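Local coordinates for ribonucleoside triphosphate reductase (Lactobacillus leichmannii, PDB 1L1L), which reduces ribonucleoside triphosphates to their 2'-deoxy forms with the help of a B12 cofactor, working as an allosterically regulated monomer, at residues L78-E81 with A82-L85; D68-L72 with E73-S77; A9-I12 with D13-K16; N59-D63 with P64-D68; A444-A447 with K448-F452. One frame throughout, in Å; residues are numbered along the deposited sequence.

Interaction 1: L78-E81 with A82-L85; sequences LTEE and AERL
The guanidinium of R84 has the carbonyl oxygen of E80 at its edge, near the group's plane, while CG of E81 comes to it obliquely, 3.4 Å from R84 NH2. The carboxylate of E81 and this guanidinium are turned 64° apart, and the nearest charged atoms, E81 OE1 and R84 NH2, stay 4.6 Å from each other. E81 therefore meets R84 with its methylenes and not with its charge. Its CG lies opposite the backbone N (chi1 -168°) and the chain runs on extended, which delivers OE2 to salt bridges with R445 and R449 of helix 436-450. On another side of this turn of helix 72-90, E83 sets CG beside its backbone N, 3.0 Å from T79 O, and then runs on extended. Beneath these side chains run regular i to i+4 bonds, A82 N to L78 O at 2.9 Å and L85 N to E81 O also at 2.9 Å. L78 and A82 pack on I60 of helix 48-60, and L85 on Y446. E80 is held by Q76, one turn back. R84 has a weak, long ion pair with E438. A buried glutamate with two arginine partners from another helix is probably kept ionised, and its charge is directed to helix 436-450 and not to R84.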
loop_
_atom_site.group_PDB
_atom_site.type_symbol
_atom_site.label_atom_id
_atom_site.label_comp_id
_atom_site.label_asym_id
_atom_site.label_seq_id
_atom_site.Cartn_x
_atom_site.Cartn_y
_atom_site.Cartn_z
ATOM N N LEU A 78 28.359 -5.824 -9.463
ATOM C CA LEU A 78 26.922 -5.972 -9.281
ATOM C C LEU A 78 26.623 -7.323 -8.657
ATOM O O LEU A 78 25.743 -7.438 -7.802
ATOM C CB LEU A 78 26.206 -5.848 -10.620
ATOM C CG LEU A 78 26.060 -4.421 -11.144
ATOM C CD1 LEU A 78 25.280 -4.448 -12.446
ATOM C CD2 LEU A 78 25.349 -3.557 -10.104
ATOM N N THR A 79 27.362 -8.345 -9.080
ATOM C CA THR A 79 27.163 -9.674 -8.530
ATOM C C THR A 79 27.448 -9.644 -7.030
ATOM O O THR A 79 26.668 -10.175 -6.237
ATOM C CB THR A 79 28.066 -10.722 -9.227
ATOM O OG1 THR A 79 27.670 -10.855 -10.600
ATOM C CG2 THR A 79 27.923 -12.083 -8.549
ATOM N N GLU A 80 28.547 -9.013 -6.627
ATOM C CA GLU A 80 28.873 -8.937 -5.206
ATOM C C GLU A 80 27.850 -8.106 -4.426
ATOM O O GLU A 80 27.560 -8.395 -3.260
ATOM C CB GLU A 80 30.281 -8.363 -5.002
ATOM C CG GLU A 80 31.383 -9.430 -5.065
ATOM C CD GLU A 80 32.790 -8.844 -5.094
ATOM O OE1 GLU A 80 33.104 -7.971 -4.249
ATOM O OE2 GLU A 80 33.591 -9.271 -5.961
ATOM N N GLU A 81 27.310 -7.071 -5.059
ATOM C CA GLU A 81 26.322 -6.239 -4.381
ATOM C C GLU A 81 25.081 -7.096 -4.140
ATOM O O GLU A 81 24.459 -7.027 -3.082
ATOM C CB GLU A 81 25.938 -5.039 -5.239
ATOM C CG GLU A 81 25.149 -3.989 -4.471
ATOM C CD GLU A 81 24.633 -2.874 -5.356
ATOM O OE1 GLU A 81 25.340 -2.495 -6.318
ATOM O OE2 GLU A 81 23.519 -2.365 -5.083
ATOM N N ALA A 82 24.737 -7.900 -5.137
ATOM C CA ALA A 82 23.585 -8.789 -5.071
ATOM C C ALA A 82 23.775 -9.833 -3.977
ATOM O O ALA A 82 22.819 -10.243 -3.318
ATOM C CB ALA A 82 23.386 -9.473 -6.412
ATOM N N GLU A 83 25.018 -10.274 -3.788
ATOM C CA GLU A 83 25.299 -11.267 -2.767
ATOM C C GLU A 83 25.105 -10.656 -1.386
ATOM O O GLU A 83 24.620 -11.320 -0.478
ATOM C CB GLU A 83 26.729 -11.811 -2.925
ATOM C CG GLU A 83 26.979 -12.447 -4.272
ATOM C CD GLU A 83 28.342 -13.121 -4.353
ATOM O OE1 GLU A 83 29.273 -12.638 -3.667
ATOM O OE2 GLU A 83 28.467 -14.115 -5.109
ATOM N N ARG A 84 25.483 -9.390 -1.222
ATOM C CA ARG A 84 25.300 -8.715 0.062
ATOM C C ARG A 84 23.791 -8.550 0.285
ATOM O O ARG A 84 23.265 -8.782 1.376
ATOM C CB ARG A 84 25.939 -7.324 0.038
ATOM C CG ARG A 84 27.440 -7.268 0.255
ATOM C CD ARG A 84 27.902 -5.810 0.188
ATOM N NE ARG A 84 27.975 -5.341 -1.193
ATOM C CZ ARG A 84 28.066 -4.062 -1.553
ATOM N NH1 ARG A 84 28.088 -3.105 -0.630
ATOM N NH2 ARG A 84 28.151 -3.745 -2.838
ATOM N N LEU A 85 23.113 -8.143 -0.778
ATOM C CA LEU A 85 21.674 -7.928 -0.731
ATOM C C LEU A 85 21.012 -9.231 -0.296
ATOM O O LEU A 85 20.214 -9.239 0.636
ATOM C CB LEU A 85 21.188 -7.489 -2.109
ATOM C CG LEU A 85 19.892 -6.684 -2.234
ATOM C CD1 LEU A 85 19.904 -5.499 -1.281
ATOM C CD2 LEU A 85 19.746 -6.222 -3.679
#

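Interaction 2: D68-L72 with E73-S77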
loop_
_atom_site.group_PDB
_atom_site.type_symbol
_atom_site.label_atom_id
_atom_site.label_comp_id
_atom_site.label_asym_id
_atom_site.label_seq_id
_atom_site.Cartn_x
_atom_site.Cartn_y
_atom_site.Cartn_z
ATOM N N ASP A 68 24.136 -1.607 -21.633
ATOM C CA ASP A 68 25.167 -1.126 -22.548
ATOM C C ASP A 68 26.480 -1.903 -22.434
ATOM O O ASP A 68 27.409 -1.463 -21.750
ATOM C CB ASP A 68 25.423 0.353 -22.271
ATOM C CG ASP A 68 24.145 1.168 -22.255
ATOM O OD1 ASP A 68 23.505 1.285 -23.326
ATOM O OD2 ASP A 68 23.775 1.682 -21.172
ATOM N N SER A 69 26.550 -3.051 -23.113
ATOM C CA SER A 69 27.743 -3.903 -23.093
ATOM C C SER A 69 28.492 -3.735 -21.775
ATOM O O SER A 69 29.575 -3.147 -21.729
ATOM C CB SER A 69 28.665 -3.554 -24.268
ATOM O OG SER A 69 28.040 -3.814 -25.516
ATOM N N PRO A 70 27.920 -4.257 -20.680
ATOM C CA PRO A 70 28.546 -4.147 -19.362
ATOM C C PRO A 70 29.954 -4.723 -19.325
ATOM O O PRO A 70 30.213 -5.789 -19.885
ATOM C CB PRO A 70 27.580 -4.915 -18.461
ATOM C CG PRO A 70 27.060 -5.982 -19.372
ATOM C CD PRO A 70 26.792 -5.207 -20.645
ATOM N N SER A 71 30.861 -4.009 -18.667
ATOM C CA SER A 71 32.235 -4.468 -18.551
ATOM C C SER A 71 32.251 -5.651 -17.595
ATOM O O SER A 71 31.316 -5.844 -16.812
ATOM C CB SER A 71 33.128 -3.356 -18.004
ATOM O OG SER A 71 32.733 -2.988 -16.696
ATOM N N LEU A 72 33.316 -6.443 -17.665
ATOM C CA LEU A 72 33.465 -7.609 -16.809
ATOM C C LEU A 72 33.502 -7.156 -15.357
ATOM O O LEU A 72 32.939 -7.813 -14.482
ATOM C CB LEU A 72 34.762 -8.353 -17.158
ATOM C CG LEU A 72 35.036 -9.706 -16.504
ATOM C CD1 LEU A 72 33.987 -10.709 -16.947
ATOM C CD2 LEU A 72 36.428 -10.194 -16.913
ATOM N N GLU A 73 34.154 -6.024 -15.104
ATOM C CA GLU A 73 34.249 -5.506 -13.743
ATOM C C GLU A 73 32.879 -5.075 -13.223
ATOM O O GLU A 73 32.547 -5.292 -12.056
ATOM C CB GLU A 73 35.199 -4.309 -13.674
ATOM C CG GLU A 73 35.371 -3.783 -12.255
ATOM C CD GLU A 73 36.276 -2.571 -12.169
ATOM O OE1 GLU A 73 36.474 -2.062 -11.040
ATOM O OE2 GLU A 73 36.788 -2.128 -13.223
ATOM N N LEU A 74 32.102 -4.455 -14.102
ATOM C CA LEU A 74 30.765 -3.980 -13.761
ATOM C C LEU A 74 29.875 -5.125 -13.292
ATOM O O LEU A 74 29.200 -5.026 -12.268
ATOM C CB LEU A 74 30.124 -3.314 -14.979
ATOM C CG LEU A 74 28.656 -2.892 -14.848
ATOM C CD1 LEU A 74 28.522 -1.855 -13.740
ATOM C CD2 LEU A 74 28.162 -2.326 -16.178
ATOM N N LYS A 75 29.885 -6.211 -14.056
ATOM C CA LYS A 75 29.071 -7.375 -13.757
ATOM C C LYS A 75 29.461 -8.096 -12.471
ATOM O O LYS A 75 28.602 -8.658 -11.792
ATOM C CB LYS A 75 29.109 -8.325 -14.947
ATOM C CG LYS A 75 28.703 -7.642 -16.239
ATOM C CD LYS A 75 28.722 -8.585 -17.423
ATOM C CE LYS A 75 27.668 -9.664 -17.293
ATOM N NZ LYS A 75 27.714 -10.601 -18.452
ATOM N N GLN A 76 30.746 -8.077 -12.128
ATOM C CA GLN A 76 31.202 -8.733 -10.909
ATOM C C GLN A 76 30.884 -7.881 -9.693
ATOM O O GLN A 76 30.588 -8.402 -8.617
ATOM C CB GLN A 76 32.712 -8.993 -10.965
ATOM C CG GLN A 76 33.279 -9.663 -9.719
ATOM C CD GLN A 76 32.537 -10.939 -9.338
ATOM O OE1 GLN A 76 32.100 -11.709 -10.201
ATOM N NE2 GLN A 76 32.403 -11.173 -8.038
ATOM N N SER A 77 30.965 -6.565 -9.867
ATOM C CA SER A 77 30.677 -5.627 -8.793
ATOM C C SER A 77 29.195 -5.766 -8.432
ATOM O O SER A 77 28.829 -5.818 -7.256
ATOM C CB SER A 77 30.970 -4.197 -9.253
ATOM O OG SER A 77 30.865 -3.276 -8.182
#
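An N-terminal helix cap, S71 against L74, starts helix 72-90 at the surface of the protein, where the loop after helix 48-60 turns into the helix. The evidence is a side-chain to backbone bond: L74 N donates to S71 OG over 3.0 Å, with an N-H...O angle of 149°. S71 OG sits between its own backbone N and carbonyl carbon (chi1 63°), and this rotation carries the hydroxyl back over the first turn, where it also lies 3.1 Å from L74 CB. The carbonyl of S71 takes up the helical pattern, receiving K75 N at 3.1 Å, and L72 O receives Q76 N in the same way.

Ahead of the cap, P70 supplies an apolar lid. Its CB touches L74 CD2 at 3.5 Å, and its CG lies 3.7 Å from K75 CD, the proline ring and the lysine chain crossing at a slant. K75 reaches it because its CG lies beside the backbone N (chi1 -54°) and chi2 is extended, which lays CG and CD along the proline; the bend at chi3 comes beyond the contact. K75 CG meanwhile passes 3.2 Å from S71 O. L74 also packs on R65 and K75 on I5, which ties the start of the helix to the preceding loop and to the N-terminal region. Q76 directs its amide onward to E80.

The chemistry divides into two layers: the serine hydroxyl satisfies an amide that has no carbonyl of an earlier helical turn to use, while proline and leucine carbons cover the adjoining side of that first turn.

Interaction 3: A9-I12 with D13-K16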
loop_
_atom_site.group_PDB
_atom_site.type_symbol
_atom_site.label_atom_id
_atom_site.label_comp_id
_atom_site.label_asym_id
_atom_site.label_seq_id
_atom_site.Cartn_x
_atom_site.Cartn_y
_atom_site.Cartn_z
ATOM N N ALA A 9 24.564 -21.398 -6.700
ATOM C CA ALA A 9 24.092 -22.315 -5.670
ATOM C C ALA A 9 25.129 -22.391 -4.560
ATOM O O ALA A 9 24.794 -22.490 -3.376
ATOM C CB ALA A 9 23.863 -23.695 -6.266
ATOM N N GLU A 10 26.396 -22.338 -4.957
ATOM C CA GLU A 10 27.499 -22.402 -4.008
ATOM C C GLU A 10 27.412 -21.265 -3.006
ATOM O O GLU A 10 27.652 -21.453 -1.815
ATOM C CB GLU A 10 28.837 -22.338 -4.754
ATOM C CG GLU A 10 30.048 -22.543 -3.862
ATOM C CD GLU A 10 31.355 -22.573 -4.641
ATOM O OE1 GLU A 10 31.503 -23.442 -5.531
ATOM O OE2 GLU A 10 32.233 -21.730 -4.361
ATOM N N PHE A 11 27.065 -20.079 -3.494
ATOM C CA PHE A 11 26.942 -18.918 -2.624
ATOM C C PHE A 11 25.731 -19.042 -1.697
ATOM O O PHE A 11 25.815 -18.754 -0.499
ATOM C CB PHE A 11 26.819 -17.639 -3.457
ATOM C CG PHE A 11 26.474 -16.431 -2.641
ATOM C CD1 PHE A 11 27.386 -15.907 -1.732
ATOM C CD2 PHE A 11 25.211 -15.854 -2.734
ATOM C CE1 PHE A 11 27.052 -14.828 -0.921
ATOM C CE2 PHE A 11 24.863 -14.772 -1.927
ATOM C CZ PHE A 11 25.785 -14.258 -1.016
ATOM N N ILE A 12 24.605 -19.469 -2.253
ATOM C CA ILE A 12 23.383 -19.618 -1.467
ATOM C C ILE A 12 23.598 -20.577 -0.299
ATOM O O ILE A 12 23.350 -20.223 0.857
ATOM C CB ILE A 12 22.233 -20.121 -2.347
ATOM C CG1 ILE A 12 22.001 -19.128 -3.488
ATOM C CG2 ILE A 12 20.971 -20.302 -1.508
ATOM C CD1 ILE A 12 21.164 -19.673 -4.618
ATOM N N ASP A 13 24.070 -21.786 -0.602
ATOM C CA ASP A 13 24.336 -22.785 0.430
ATOM C C ASP A 13 25.234 -22.233 1.532
ATOM O O ASP A 13 25.088 -22.598 2.697
ATOM C CB ASP A 13 24.999 -24.026 -0.170
ATOM C CG ASP A 13 24.071 -24.807 -1.069
ATOM O OD1 ASP A 13 22.900 -25.015 -0.680
ATOM O OD2 ASP A 13 24.515 -25.224 -2.160
ATOM N N ARG A 14 26.164 -21.359 1.160
ATOM C CA ARG A 14 27.086 -20.766 2.124
ATOM C C ARG A 14 26.338 -19.807 3.053
ATOM O O ARG A 14 26.565 -19.785 4.265
ATOM C CB ARG A 14 28.204 -20.019 1.381
ATOM C CG ARG A 14 29.615 -20.315 1.892
ATOM C CD ARG A 14 30.602 -20.435 0.727
ATOM N NE ARG A 14 30.740 -19.189 -0.024
ATOM C CZ ARG A 14 30.705 -19.105 -1.353
ATOM N NH1 ARG A 14 30.535 -20.199 -2.087
ATOM N NH2 ARG A 14 30.829 -17.926 -1.949
ATOM N N VAL A 15 25.449 -19.004 2.477
ATOM C CA VAL A 15 24.669 -18.062 3.267
ATOM C C VAL A 15 23.760 -18.830 4.214
ATOM O O VAL A 15 23.670 -18.511 5.402
ATOM C CB VAL A 15 23.812 -17.162 2.359
ATOM C CG1 VAL A 15 22.852 -16.328 3.198
ATOM C CG2 VAL A 15 24.713 -16.253 1.548
ATOM N N LYS A 16 23.102 -19.852 3.678
ATOM C CA LYS A 16 22.195 -20.693 4.457
ATOM C C LYS A 16 22.935 -21.384 5.602
ATOM O O LYS A 16 22.358 -21.674 6.653
ATOM C CB LYS A 16 21.552 -21.751 3.555
ATOM C CG LYS A 16 20.673 -21.186 2.451
ATOM C CD LYS A 16 20.237 -22.253 1.449
ATOM C CE LYS A 16 19.421 -23.359 2.104
ATOM N NZ LYS A 16 19.043 -24.419 1.120
HETATM O O HOH W 1 21.442 -23.443 -3.058
#
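F11 and V15 form the close-packed side of helix 9-18, an amphipathic helix in the alpha-domain region of the reductase. V15 CG2 stands over one face of the F11 ring in a CH-pi contact, 3.8 Å from the centroid and 25° off the ring normal, displaced toward the rim where CZ is nearest. F11 CG lies opposite the backbone N (chi1 171°), which swings the ring along the helix toward V15. Both residues continue onto helix 72-90, F11 against E83 and V15 against Y90; I12 joins them on Y86. Next to I12, the lysine chain of K16 runs alongside, its CD 3.6 Å from I12 CG2.

The exposed side is looser and more polar. R14 bends at chi2 and chi3 to bring its guanidinium back to E10, forming a salt bridge between R14 NH1 and E10 OE2 at 3.2 Å, with the carboxylate and guanidinium planes 64° apart. The single contact and the tilted planes make this a one-pronged salt bridge and not a flat bidentate one. The same guanidinium has F11 CA over one face and sends NH2 to the edge of the F11 ring. The backbone bond R14 N to E10 O is weak, whereas D13 N to A9 O is nearly straight. A water bridges weakly from A9 O to D13 OD1, at 3.2 Å from the latter.

Interaction 4: N59-D63 with P64-D68; sequences NINLD and PRLQD
D63 places CG opposite its backbone N (chi1 -171°), and R65 sets CG beside its own N before bending at chi3 (-64°); together these rotations fold the arginine back on the aspartate. They meet in an Asx turn, where a type I beta turn from I60 to D63, closing helix 48-60, passes into a 3-10 segment at 64-67. The turn is made by R65 N, which donates to D63 OD1 at 2.9 Å, nearly along its C-O axis. The guanidinium grips the carboxylate side-on: R65 NE donates to D63 OD1 at 3.1 Å and R65 NH2 to D63 OD2 at 2.9 Å. Both oxygens are met on the syn side and both acceptors lie close to the guanidinium plane, although the two flat groups are 25° apart. D63 OD1 is thus shared by side chain and backbone, which would probably fix the carboxylate's rotation. D63 OD2 is also hydrogen-bonded with the hydroxyl of Y532 of helix 512-536, and R65 lies against the same helix. The backbone closes the 3-10 turn through L66 N to D63 O, with the donor well out of the carbonyl plane. L66 itself points back toward the turn and touches L78 of helix 72-90; its CD1 ends 3.5 Å from I60 O and 3.8 Å from N61 CA.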
loop_
_atom_site.group_PDB
_atom_site.type_symbol
_atom_site.label_atom_id
_atom_site.label_comp_id
_atom_site.label_asym_id
_atom_site.label_seq_id
_atom_site.Cartn_x
_atom_site.Cartn_y
_atom_site.Cartn_z
ATOM N N ASN A 59 15.922 -7.642 -9.049
ATOM C CA ASN A 59 16.215 -6.224 -8.851
ATOM C C ASN A 59 17.558 -5.791 -9.435
ATOM O O ASN A 59 17.651 -4.756 -10.098
ATOM C CB ASN A 59 16.180 -5.881 -7.354
ATOM C CG ASN A 59 16.447 -4.406 -7.077
ATOM O OD1 ASN A 59 17.583 -4.000 -6.821
ATOM N ND2 ASN A 59 15.394 -3.595 -7.124
ATOM N N ILE A 60 18.593 -6.588 -9.191
ATOM C CA ILE A 60 19.932 -6.246 -9.676
ATOM C C ILE A 60 20.003 -6.101 -11.202
ATOM O O ILE A 60 20.669 -5.199 -11.719
ATOM C CB ILE A 60 20.978 -7.299 -9.203
ATOM C CG1 ILE A 60 22.396 -6.747 -9.379
ATOM C CG2 ILE A 60 20.821 -8.580 -9.981
ATOM C CD1 ILE A 60 22.735 -5.629 -8.443
ATOM N N ASN A 61 19.301 -6.978 -11.916
ATOM C CA ASN A 61 19.288 -6.970 -13.372
ATOM C C ASN A 61 18.514 -5.817 -13.987
ATOM O O ASN A 61 18.248 -5.805 -15.195
ATOM C CB ASN A 61 18.747 -8.298 -13.899
ATOM C CG ASN A 61 19.730 -9.440 -13.701
ATOM O OD1 ASN A 61 20.907 -9.317 -14.038
ATOM N ND2 ASN A 61 19.254 -10.552 -13.160
ATOM N N LEU A 62 18.153 -4.849 -13.152
ATOM C CA LEU A 62 17.440 -3.670 -13.618
ATOM C C LEU A 62 18.429 -2.533 -13.854
ATOM O O LEU A 62 18.128 -1.593 -14.595
ATOM C CB LEU A 62 16.387 -3.228 -12.596
ATOM C CG LEU A 62 15.083 -4.028 -12.552
ATOM C CD1 LEU A 62 14.182 -3.453 -11.452
ATOM C CD2 LEU A 62 14.384 -3.957 -13.907
ATOM N N ASP A 63 19.602 -2.614 -13.223
ATOM C CA ASP A 63 20.616 -1.575 -13.389
ATOM C C ASP A 63 20.731 -1.301 -14.889
ATOM O O ASP A 63 20.988 -2.206 -15.679
ATOM C CB ASP A 63 21.971 -2.020 -12.819
ATOM C CG ASP A 63 22.985 -0.884 -12.779
ATOM O OD1 ASP A 63 23.259 -0.295 -13.846
ATOM O OD2 ASP A 63 23.500 -0.571 -11.686
ATOM N N PRO A 64 20.525 -0.043 -15.295
ATOM C CA PRO A 64 20.590 0.363 -16.702
ATOM C C PRO A 64 21.935 0.142 -17.408
ATOM O O PRO A 64 21.970 -0.054 -18.622
ATOM C CB PRO A 64 20.200 1.835 -16.643
ATOM C CG PRO A 64 20.781 2.268 -15.344
ATOM C CD PRO A 64 20.405 1.136 -14.417
ATOM N N ARG A 65 23.028 0.185 -16.652
ATOM C CA ARG A 65 24.358 -0.007 -17.228
ATOM C C ARG A 65 24.472 -1.385 -17.866
ATOM O O ARG A 65 25.173 -1.560 -18.861
ATOM C CB ARG A 65 25.427 0.165 -16.147
ATOM C CG ARG A 65 25.635 1.598 -15.718
ATOM C CD ARG A 65 26.587 1.682 -14.547
ATOM N NE ARG A 65 26.056 1.024 -13.356
ATOM C CZ ARG A 65 26.716 0.920 -12.209
ATOM N NH1 ARG A 65 27.938 1.428 -12.093
ATOM N NH2 ARG A 65 26.159 0.317 -11.171
ATOM N N LEU A 66 23.770 -2.359 -17.293
ATOM C CA LEU A 66 23.782 -3.725 -17.810
ATOM C C LEU A 66 23.155 -3.795 -19.200
ATOM O O LEU A 66 23.122 -4.855 -19.823
ATOM C CB LEU A 66 23.018 -4.660 -16.866
ATOM C CG LEU A 66 23.608 -4.930 -15.480
ATOM C CD1 LEU A 66 22.584 -5.699 -14.636
ATOM C CD2 LEU A 66 24.909 -5.717 -15.613
ATOM N N GLN A 67 22.651 -2.664 -19.677
ATOM C CA GLN A 67 22.025 -2.607 -20.990
ATOM C C GLN A 67 23.020 -2.184 -22.066
ATOM O O GLN A 67 22.784 -2.381 -23.259
ATOM C CB GLN A 67 20.858 -1.621 -20.964
ATOM C CG GLN A 67 19.822 -1.924 -19.893
ATOM C CD GLN A 67 19.246 -3.319 -20.024
ATOM O OE1 GLN A 67 18.712 -3.685 -21.069
ATOM N NE2 GLN A 67 19.349 -4.107 -18.958
ATOM N N ASP A 68 24.136 -1.607 -21.633
ATOM C CA ASP A 68 25.167 -1.126 -22.548
ATOM C C ASP A 68 26.480 -1.903 -22.434
ATOM O O ASP A 68 27.409 -1.463 -21.750
ATOM C CB ASP A 68 25.423 0.353 -22.271
ATOM C CG ASP A 68 24.145 1.168 -22.255
ATOM O OD1 ASP A 68 23.505 1.285 -23.326
ATOM O OD2 ASP A 68 23.775 1.682 -21.172
#

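Interaction 5: A444-A447 with K448-F452; sequences ARYA and KRVTF
R449 N donates to R445 O at 3.1 Å and K448 N to A444 O at 2.9 Å, the firm backbone bonds of this last part of helix 436-450. The next bond, V450 N to Y446 O, lengthens to 3.3 Å, and T451 N to A447 O is weak. T451 OG1 turns back to K448 O within its own turn, a very short bond, and F452 N bonds to R449 O.

Among the side chains, R449 is folded over the helix. Its CG lies beside the backbone N (chi1 -82°) and the chain bends at chi3, which lays one face of the guanidinium over R445 O, 3.4 Å from the plane. R445 O accepts from R449 N; the guanidinium lies over it face-on, a direction in which its N-H groups do not point, and makes no hydrogen bond to it. R449 NH1 is also 3.7 Å from R445 CB and 4.3 Å from R445 NE. E81 of helix 72-90 forms salt bridges to both arginines, and its carboxylate probably offsets their like charges; N59 takes R449 NE as well.

Farther out the contact is apolar. Y446 CE1 approaches V450 CG2 obliquely at 4.1 Å, while the tyrosine hydroxyl bonds to N100. K448 leads away to D529. Three helices pack against this one: helix 512-536 against A444 and K448, helix 48-60 against Y446, R449 and V450, and helix 72-90 against Y446 and R449 through L85.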
loop_
_atom_site.group_PDB
_atom_site.type_symbol
_atom_site.label_atom_id
_atom_site.label_comp_id
_atom_site.label_asym_id
_atom_site.label_seq_id
_atom_site.Cartn_x
_atom_site.Cartn_y
_atom_site.Cartn_z
ATOM N N ALA A 444 18.857 2.077 -0.450
ATOM C CA ALA A 444 18.738 3.162 -1.420
ATOM C C ALA A 444 18.960 2.730 -2.865
ATOM O O ALA A 444 18.233 3.141 -3.770
ATOM C CB ALA A 444 19.702 4.288 -1.051
ATOM N N ARG A 445 19.962 1.889 -3.092
ATOM C CA ARG A 445 20.267 1.440 -4.443
ATOM C C ARG A 445 19.222 0.485 -4.991
ATOM O O ARG A 445 18.963 0.459 -6.205
ATOM C CB ARG A 445 21.651 0.770 -4.469
ATOM C CG ARG A 445 22.807 1.701 -4.094
ATOM C CD ARG A 445 24.134 0.920 -3.951
ATOM N NE ARG A 445 24.573 0.337 -5.218
ATOM C CZ ARG A 445 25.394 0.934 -6.083
ATOM N NH1 ARG A 445 25.887 2.137 -5.822
ATOM N NH2 ARG A 445 25.704 0.336 -7.224
ATOM N N TYR A 446 18.629 -0.316 -4.108
ATOM C CA TYR A 446 17.608 -1.270 -4.528
ATOM C C TYR A 446 16.471 -0.447 -5.108
ATOM O O TYR A 446 16.048 -0.656 -6.239
ATOM C CB TYR A 446 17.106 -2.084 -3.326
ATOM C CG TYR A 446 16.030 -3.110 -3.645
ATOM C CD1 TYR A 446 14.712 -2.723 -3.913
ATOM C CD2 TYR A 446 16.340 -4.469 -3.714
ATOM C CE1 TYR A 446 13.734 -3.670 -4.248
ATOM C CE2 TYR A 446 15.374 -5.417 -4.045
ATOM C CZ TYR A 446 14.078 -5.015 -4.313
ATOM O OH TYR A 446 13.140 -5.967 -4.660
ATOM N N ALA A 447 16.011 0.513 -4.316
ATOM C CA ALA A 447 14.907 1.387 -4.718
ATOM C C ALA A 447 15.242 2.144 -5.998
ATOM O O ALA A 447 14.456 2.159 -6.948
ATOM C CB ALA A 447 14.593 2.367 -3.594
ATOM N N LYS A 448 16.416 2.767 -6.021
ATOM C CA LYS A 448 16.840 3.529 -7.184
ATOM C C LYS A 448 16.701 2.711 -8.461
ATOM O O LYS A 448 16.292 3.228 -9.500
ATOM C CB LYS A 448 18.296 3.973 -7.033
ATOM C CG LYS A 448 18.674 5.105 -7.967
ATOM C CD LYS A 448 18.131 6.429 -7.435
ATOM C CE LYS A 448 18.368 7.562 -8.410
ATOM N NZ LYS A 448 18.145 8.876 -7.758
ATOM N N ARG A 449 17.053 1.432 -8.391
ATOM C CA ARG A 449 16.958 0.580 -9.565
ATOM C C ARG A 449 15.518 0.383 -10.031
ATOM O O ARG A 449 15.229 0.432 -11.232
ATOM C CB ARG A 449 17.633 -0.768 -9.304
ATOM C CG ARG A 449 19.172 -0.728 -9.502
ATOM C CD ARG A 449 19.775 -2.143 -9.580
ATOM N NE ARG A 449 19.686 -2.864 -8.307
ATOM C CZ ARG A 449 20.443 -2.623 -7.245
ATOM N NH1 ARG A 449 21.372 -1.671 -7.278
ATOM N NH2 ARG A 449 20.272 -3.334 -6.139
ATOM N N VAL A 450 14.607 0.171 -9.087
ATOM C CA VAL A 450 13.211 -0.013 -9.455
ATOM C C VAL A 450 12.759 1.126 -10.382
ATOM O O VAL A 450 11.958 0.913 -11.293
ATOM C CB VAL A 450 12.311 -0.061 -8.188
ATOM C CG1 VAL A 450 10.841 -0.039 -8.573
ATOM C CG2 VAL A 450 12.612 -1.318 -7.395
ATOM N N THR A 451 13.287 2.328 -10.170
ATOM C CA THR A 451 12.907 3.471 -11.003
ATOM C C THR A 451 13.292 3.337 -12.481
ATOM O O THR A 451 12.928 4.186 -13.298
ATOM C CB THR A 451 13.493 4.795 -10.470
ATOM O OG1 THR A 451 14.905 4.844 -10.718
ATOM C CG2 THR A 451 13.237 4.926 -8.986
ATOM N N PHE A 452 14.034 2.286 -12.831
ATOM C CA PHE A 452 14.403 2.079 -14.230
ATOM C C PHE A 452 13.585 0.948 -14.852
ATOM O O PHE A 452 13.833 0.543 -15.992
ATOM C CB PHE A 452 15.906 1.781 -14.374
ATOM C CG PHE A 452 16.787 2.973 -14.128
ATOM C CD1 PHE A 452 17.161 3.327 -12.840
ATOM C CD2 PHE A 452 17.234 3.756 -15.192
ATOM C CE1 PHE A 452 17.964 4.438 -12.607
ATOM C CE2 PHE A 452 18.040 4.872 -14.967
ATOM C CZ PHE A 452 18.407 5.214 -13.676
#

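Interaction 5 is the buried member of the set and interaction 2 the surface one; interactions 1, 3 and 4 are partly buried. Interactions 1 and 2 follow one another on helix 72-90, the cap at its start giving way to a stretch in which E81 turns its charge inward. E81 joins interaction 1 to interaction 5 by salt bridges, and N59 joins interaction 4 to interaction 5 by probable hydrogen bonds. Charge pairing is local at 9-12/13-16 and 59-63/64-68, but crosses between helices at 78-81 and 444-452. Interaction 3 touches interaction 1 through F11 and E83, yet its centre lies about 25 Å from that of interaction 5.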